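Local coordinates for fructooligosaccharide ABC transporter substrate-binding protein FusA (Streptococcus pneumoniae, PDB 5G5Y) that captures short- and long-chain fructooligosaccharides, preferring tetrasaccharides and larger, and delivers them to an ABC importer, at residues D346-L354 with H363-L374. Residues are numbered along the deposited sequence; the frame is centred on the assembly and turned at random.
Sequences DKQQNIFEL and HLPLNGTAPAEL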
ATOM      1  N   ASP A 346     -25.395 -19.594  -7.940  1.00 37.35           N
ATOM      2  CA  ASP A 346     -26.177 -20.505  -7.082  1.00 38.68           C
ATOM      3  C   ASP A 346     -25.380 -21.699  -6.495  1.00 38.36           C
ATOM      4  O   ASP A 346     -25.941 -22.468  -5.746  1.00 37.68           O
ATOM      5  CB  ASP A 346     -27.447 -20.989  -7.803  1.00 42.67           C
ATOM      6  CG  ASP A 346     -27.160 -21.897  -8.989  1.00 47.54           C
ATOM      7  OD1 ASP A 346     -25.994 -22.291  -9.204  1.00 52.39           O
ATOM      8  OD2 ASP A 346     -28.115 -22.223  -9.725  1.00 53.94           O
ATOM      9  N   LYS A 347     -24.093 -21.849  -6.816  1.00 37.77           N
ATOM     10  CA  LYS A 347     -23.281 -22.984  -6.321  1.00 37.48           C
ATOM     11  C   LYS A 347     -22.339 -22.654  -5.162  1.00 36.39           C
ATOM     12  O   LYS A 347     -21.738 -23.555  -4.572  1.00 34.43           O
ATOM     13  CB  LYS A 347     -22.447 -23.576  -7.458  1.00 39.74           C
ATOM     14  CG  LYS A 347     -23.221 -23.954  -8.718  1.00 41.46           C
ATOM     15  CD  LYS A 347     -22.278 -24.472  -9.801  1.00 40.67           C
ATOM     16  CE  LYS A 347     -23.002 -24.990 -11.031  1.00 42.12           C
ATOM     17  NZ  LYS A 347     -23.511 -23.915 -11.945  1.00 41.19           N
ATOM     18  N   GLN A 348     -22.159 -21.363  -4.868  1.00 34.48           N
ATOM     19  CA  GLN A 348     -21.379 -20.918  -3.714  1.00 31.06           C
ATOM     20  C   GLN A 348     -21.794 -19.482  -3.369  1.00 27.19           C
ATOM     21  O   GLN A 348     -22.611 -18.887  -4.063  1.00 26.59           O
ATOM     22  CB  GLN A 348     -19.844 -21.033  -3.961  1.00 32.65           C
ATOM     23  CG  GLN A 348     -19.275 -20.013  -4.938  1.00 33.44           C
ATOM     24  CD  GLN A 348     -17.858 -20.284  -5.460  1.00 33.37           C
ATOM     25  OE1 GLN A 348     -17.520 -19.876  -6.580  1.00 35.89           O
ATOM     26  NE2 GLN A 348     -17.028 -20.917  -4.670  1.00 30.88           N
ATOM     27  N   GLN A 349     -21.247 -18.956  -2.277  1.00 25.53           N
ATOM     28  CA  GLN A 349     -21.551 -17.612  -1.839  1.00 26.34           C
ATOM     29  C   GLN A 349     -21.060 -16.571  -2.864  1.00 24.03           C
ATOM     30  O   GLN A 349     -20.257 -16.886  -3.737  1.00 22.12           O
ATOM     31  CB  GLN A 349     -20.940 -17.353  -0.467  1.00 30.47           C
ATOM     32  CG  GLN A 349     -21.737 -17.979   0.664  1.00 34.60           C
ATOM     33  CD  GLN A 349     -21.183 -17.584   2.004  1.00 39.68           C
ATOM     34  OE1 GLN A 349     -21.352 -16.439   2.446  1.00 43.01           O
ATOM     35  NE2 GLN A 349     -20.506 -18.513   2.664  1.00 40.77           N
ATOM     36  N   ASN A 350     -21.560 -15.353  -2.732  1.00 23.92           N
ATOM     37  CA  ASN A 350     -21.229 -14.228  -3.639  1.00 23.40           C
ATOM     38  C   ASN A 350     -20.756 -13.008  -2.875  1.00 22.10           C
ATOM     39  O   ASN A 350     -21.346 -12.634  -1.885  1.00 23.49           O
ATOM     40  CB  ASN A 350     -22.435 -13.833  -4.468  1.00 23.35           C
ATOM     41  CG  ASN A 350     -22.872 -14.941  -5.431  1.00 24.77           C
ATOM     42  OD1 ASN A 350     -22.312 -15.111  -6.515  1.00 25.02           O
ATOM     43  ND2 ASN A 350     -23.886 -15.712  -5.020  1.00 24.08           N
ATOM     44  N   ILE A 351     -19.680 -12.390  -3.348  1.00 21.10           N
ATOM     45  CA  ILE A 351     -19.208 -11.123  -2.777  1.00 20.35           C
ATOM     46  C   ILE A 351     -20.258 -10.007  -2.968  1.00 19.36           C
ATOM     47  O   ILE A 351     -20.485  -9.153  -2.077  1.00 19.02           O
ATOM     48  CB  ILE A 351     -17.838 -10.735  -3.385  1.00 19.69           C
ATOM     49  CG1 ILE A 351     -16.774 -11.748  -2.996  1.00 19.78           C
ATOM     50  CG2 ILE A 351     -17.429  -9.311  -2.989  1.00 19.15           C
ATOM     51  CD1 ILE A 351     -16.360 -11.725  -1.536  1.00 20.81           C
ATOM     52  N   PHE A 352     -20.934 -10.038  -4.110  1.00 18.80           N
ATOM     53  CA  PHE A 352     -21.871  -8.988  -4.494  1.00 19.88           C
ATOM     54  C   PHE A 352     -23.296  -9.480  -4.842  1.00 21.46           C
ATOM     55  O   PHE A 352     -23.474 -10.631  -5.215  1.00 21.25           O
ATOM     56  CB  PHE A 352     -21.379  -8.338  -5.752  1.00 18.82           C
ATOM     57  CG  PHE A 352     -20.061  -7.619  -5.615  1.00 19.11           C
ATOM     58  CD1 PHE A 352     -19.985  -6.412  -4.938  1.00 19.74           C
ATOM     59  CD2 PHE A 352     -18.925  -8.091  -6.259  1.00 19.18           C
ATOM     60  CE1 PHE A 352     -18.774  -5.708  -4.865  1.00 18.57           C
ATOM     61  CE2 PHE A 352     -17.710  -7.396  -6.191  1.00 18.81           C
ATOM     62  CZ  PHE A 352     -17.657  -6.188  -5.501  1.00 18.23           C
ATOM     63  N   GLU A 353     -24.267  -8.589  -4.739  1.00 22.47           N
ATOM     64  CA  GLU A 353     -25.523  -8.725  -5.488  1.00 27.65           C
ATOM     65  C   GLU A 353     -25.570  -7.594  -6.496  1.00 26.56           C
ATOM     66  O   GLU A 353     -25.090  -6.482  -6.237  1.00 24.92           O
ATOM     67  CB  GLU A 353     -26.779  -8.715  -4.581  1.00 32.77           C
ATOM     68  CG  GLU A 353     -26.906  -7.512  -3.671  1.00 36.49           C
ATOM     69  CD  GLU A 353     -28.313  -7.291  -3.082  1.00 42.76           C
ATOM     70  OE1 GLU A 353     -29.200  -8.175  -3.176  1.00 40.02           O
ATOM     71  OE2 GLU A 353     -28.512  -6.197  -2.502  1.00 46.46           O
ATOM     72  N   LEU A 354     -26.117  -7.887  -7.669  1.00 26.07           N
ATOM     73  CA  LEU A 354     -26.282  -6.898  -8.695  1.00 26.74           C
ATOM     74  C   LEU A 354     -27.701  -6.372  -8.616  1.00 29.91           C
ATOM     75  O   LEU A 354     -28.659  -7.159  -8.655  1.00 28.87           O
ATOM     76  CB  LEU A 354     -26.043  -7.512 -10.071  1.00 28.30           C
ATOM     77  CG  LEU A 354     -26.274  -6.642 -11.306  1.00 28.46           C
ATOM     78  CD1 LEU A 354     -25.235  -5.534 -11.384  1.00 27.79           C
ATOM     79  CD2 LEU A 354     -26.293  -7.504 -12.576  1.00 29.53           C
ATOM     80  N   HIS A 363     -21.969  -4.980  -1.850  1.00 20.53           N
ATOM     81  CA  HIS A 363     -21.325  -6.027  -1.093  1.00 20.93           C
ATOM     82  C   HIS A 363     -22.321  -6.752  -0.214  1.00 24.05           C
ATOM     83  O   HIS A 363     -23.144  -6.106   0.426  1.00 25.31           O
ATOM     84  CB  HIS A 363     -20.221  -5.472  -0.176  1.00 20.74           C
ATOM     85  CG  HIS A 363     -18.963  -5.133  -0.902  1.00 19.83           C
ATOM     86  ND1 HIS A 363     -18.772  -3.936  -1.551  1.00 20.31           N
ATOM     87  CD2 HIS A 363     -17.853  -5.863  -1.119  1.00 19.56           C
ATOM     88  CE1 HIS A 363     -17.573  -3.929  -2.106  1.00 20.38           C
ATOM     89  NE2 HIS A 363     -17.002  -5.098  -1.873  1.00 19.50           N
ATOM     90  N   LEU A 364     -22.223  -8.078  -0.157  1.00 24.55           N
ATOM     91  CA  LEU A 364     -23.082  -8.877   0.696  1.00 27.00           C
ATOM     92  C   LEU A 364     -22.390  -9.254   2.001  1.00 31.14           C
ATOM     93  O   LEU A 364     -21.171  -9.355   2.057  1.00 31.22           O
ATOM     94  CB  LEU A 364     -23.519 -10.149  -0.025  1.00 27.00           C
ATOM     95  CG  LEU A 364     -24.518  -9.925  -1.162  1.00 25.87           C
ATOM     96  CD1 LEU A 364     -24.728 -11.201  -1.972  1.00 26.10           C
ATOM     97  CD2 LEU A 364     -25.855  -9.432  -0.610  1.00 27.83           C
ATOM     98  N   PRO A 365     -23.178  -9.484   3.055  1.00 33.68           N
ATOM     99  CA  PRO A 365     -22.600 -10.065   4.266  1.00 35.96           C
ATOM    100  C   PRO A 365     -22.269 -11.535   4.011  1.00 35.83           C
ATOM    101  O   PRO A 365     -23.009 -12.204   3.304  1.00 39.21           O
ATOM    102  CB  PRO A 365     -23.713  -9.873   5.312  1.00 35.96           C
ATOM    103  CG  PRO A 365     -24.981  -9.771   4.538  1.00 37.66           C
ATOM    104  CD  PRO A 365     -24.648  -9.373   3.124  1.00 34.97           C
ATOM    105  N   LEU A 366     -21.152 -12.011   4.547  1.00 37.60           N
ATOM    106  CA  LEU A 366     -20.614 -13.343   4.239  1.00 39.55           C
ATOM    107  C   LEU A 366     -20.537 -14.226   5.489  1.00 43.31           C
ATOM    108  O   LEU A 366     -20.383 -13.710   6.590  1.00 41.14           O
ATOM    109  CB  LEU A 366     -19.195 -13.217   3.676  1.00 36.71           C
ATOM    110  CG  LEU A 366     -18.979 -12.337   2.448  1.00 35.68           C
ATOM    111  CD1 LEU A 366     -17.497 -12.333   2.102  1.00 36.33           C
ATOM    112  CD2 LEU A 366     -19.838 -12.797   1.269  1.00 33.53           C
ATOM    113  N   ASN A 367     -20.584 -15.546   5.287  1.00 46.91           N
ATOM    114  CA  ASN A 367     -20.467 -16.530   6.381  1.00 54.65           C
ATOM    115  C   ASN A 367     -19.538 -17.707   6.037  1.00 54.09           C
ATOM    116  O   ASN A 367     -19.072 -17.849   4.892  1.00 49.23           O
ATOM    117  CB  ASN A 367     -21.858 -17.058   6.790  1.00 58.57           C
ATOM    118  CG  ASN A 367     -22.383 -18.136   5.844  1.00 62.52           C
ATOM    119  OD1 ASN A 367     -22.778 -17.849   4.719  1.00 65.26           O
ATOM    120  ND2 ASN A 367     -22.390 -19.387   6.303  1.00 68.38           N
ATOM    121  N   GLY A 368     -19.281 -18.538   7.049  1.00 49.80           N
ATOM    122  CA  GLY A 368     -18.509 -19.768   6.889  1.00 50.66           C
ATOM    123  C   GLY A 368     -17.055 -19.474   6.559  1.00 45.84           C
ATOM    124  O   GLY A 368     -16.437 -18.609   7.170  1.00 45.56           O
ATOM    125  N   THR A 369     -16.516 -20.186   5.578  1.00 44.73           N
ATOM    126  CA  THR A 369     -15.171 -19.902   5.078  1.00 44.00           C
ATOM    127  C   THR A 369     -15.104 -18.666   4.135  1.00 42.88           C
ATOM    128  O   THR A 369     -14.014 -18.319   3.709  1.00 37.58           O
ATOM    129  CB  THR A 369     -14.609 -21.116   4.312  1.00 44.02           C
ATOM    130  OG1 THR A 369     -15.500 -21.456   3.242  1.00 44.39           O
ATOM    131  CG2 THR A 369     -14.434 -22.321   5.245  1.00 44.51           C
ATOM    132  N   ALA A 370     -16.239 -18.023   3.805  1.00 39.86           N
ATOM    133  CA  ALA A 370     -16.263 -17.003   2.734  1.00 41.44           C
ATOM    134  C   ALA A 370     -15.460 -15.728   3.044  1.00 42.47           C
ATOM    135  O   ALA A 370     -14.702 -15.261   2.178  1.00 41.13           O
ATOM    136  CB  ALA A 370     -17.691 -16.664   2.309  1.00 40.88           C
ATOM    137  N   PRO A 371     -15.565 -15.189   4.282  1.00 43.08           N
ATOM    138  CA  PRO A 371     -14.698 -14.035   4.608  1.00 39.30           C
ATOM    139  C   PRO A 371     -13.223 -14.296   4.347  1.00 38.94           C
ATOM    140  O   PRO A 371     -12.507 -13.409   3.895  1.00 42.24           O
ATOM    141  CB  PRO A 371     -14.932 -13.829   6.107  1.00 40.25           C
ATOM    142  CG  PRO A 371     -16.233 -14.500   6.396  1.00 38.94           C
ATOM    143  CD  PRO A 371     -16.308 -15.667   5.467  1.00 39.62           C
ATOM    144  N   ALA A 372     -12.767 -15.513   4.620  1.00 39.55           N
ATOM    145  CA  ALA A 372     -11.358 -15.842   4.461  1.00 39.49           C
ATOM    146  C   ALA A 372     -10.942 -16.173   3.004  1.00 38.08           C
ATOM    147  O   ALA A 372      -9.800 -15.939   2.618  1.00 42.08           O
ATOM    148  CB  ALA A 372     -10.992 -16.994   5.397  1.00 40.96           C
ATOM    149  N   GLU A 373     -11.859 -16.723   2.213  1.00 35.43           N
ATOM    150  CA  GLU A 373     -11.497 -17.422   0.979  1.00 32.19           C
ATOM    151  C   GLU A 373     -12.260 -17.044  -0.284  1.00 26.40           C
ATOM    152  O   GLU A 373     -11.797 -17.375  -1.390  1.00 23.16           O
ATOM    153  CB  GLU A 373     -11.724 -18.923   1.185  1.00 34.47           C
ATOM    154  CG  GLU A 373     -11.050 -19.492   2.423  1.00 39.32           C
ATOM    155  CD  GLU A 373     -11.138 -21.007   2.510  1.00 44.71           C
ATOM    156  OE1 GLU A 373     -11.874 -21.653   1.711  1.00 43.71           O
ATOM    157  OE2 GLU A 373     -10.450 -21.547   3.398  1.00 46.36           O
ATOM    158  N   LEU A 374     -13.431 -16.438  -0.139  1.00 23.92           N
ATOM    159  CA  LEU A 374     -14.322 -16.316  -1.277  1.00 23.61           C
ATOM    160  C   LEU A 374     -13.736 -15.362  -2.340  1.00 22.92           C
ATOM    161  O   LEU A 374     -13.872 -15.610  -3.548  1.00 22.22           O
ATOM    162  CB  LEU A 374     -15.696 -15.879  -0.850  1.00 24.13           C
ATOM    163  CG  LEU A 374     -16.710 -15.720  -1.987  1.00 24.00           C
ATOM    164  CD1 LEU A 374     -16.914 -17.057  -2.693  1.00 24.62           C
ATOM    165  CD2 LEU A 374     -17.997 -15.166  -1.411  1.00 23.98           C
TER
HETATM  166  O   HOH W   1     -18.983  -9.140   0.229  1.00 22.06           O
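Gln349 has CG beside its backbone N (chi1 -78°) and runs out extended, which lays its amide against the backbone of Asn367. Both ends of the amide are used. OE1 of Gln349 accepts from Asn367 N at 3.1 Å, in the carbonyl plane and on a lone pair. NE2 of Gln349 donates to Asn367 O at 2.7 Å, reaching it from above the carbonyl plane. Ala370 N binds the same oxygen from the opposite face, closing a type II' turn that leads into helix 370-378. The methyl of Ala370 lies 3.4 Å from Gln349 NE2.

Leu374 swings CG anti to its backbone N (chi1 180°), which sends its CD2 toward the Ile351 side chain, 3.8 Å from Ile351 CD1. The same Ile351 methyl meets Leu366 CD1. At the hairpin of strands 352-355 and 360-363, Phe352 and His363 form a non-hydrogen-bonded pair. Phe352 turns its ring edge to the His363 face, with Phe352 CE1 over the middle of the imidazole, 3.4 Å above its plane. His363 ND1 is hydrogen-bonded to Thr396 OG1. Next to this pair, Leu364 N donates to Ile351 O at 2.8 Å, and a water links Ile351 O to Leu364 O.

Phe352 also touches the substrate-binding Trp340, and substrate-binding Arg375 follows Leu374. The contact thus joins the hairpin to helix 370-378 beside the sugar site. Two bonds to the backbone N and O of Asn367 fix the rotation of the Gln349 amide and tie it to the turn before the helix.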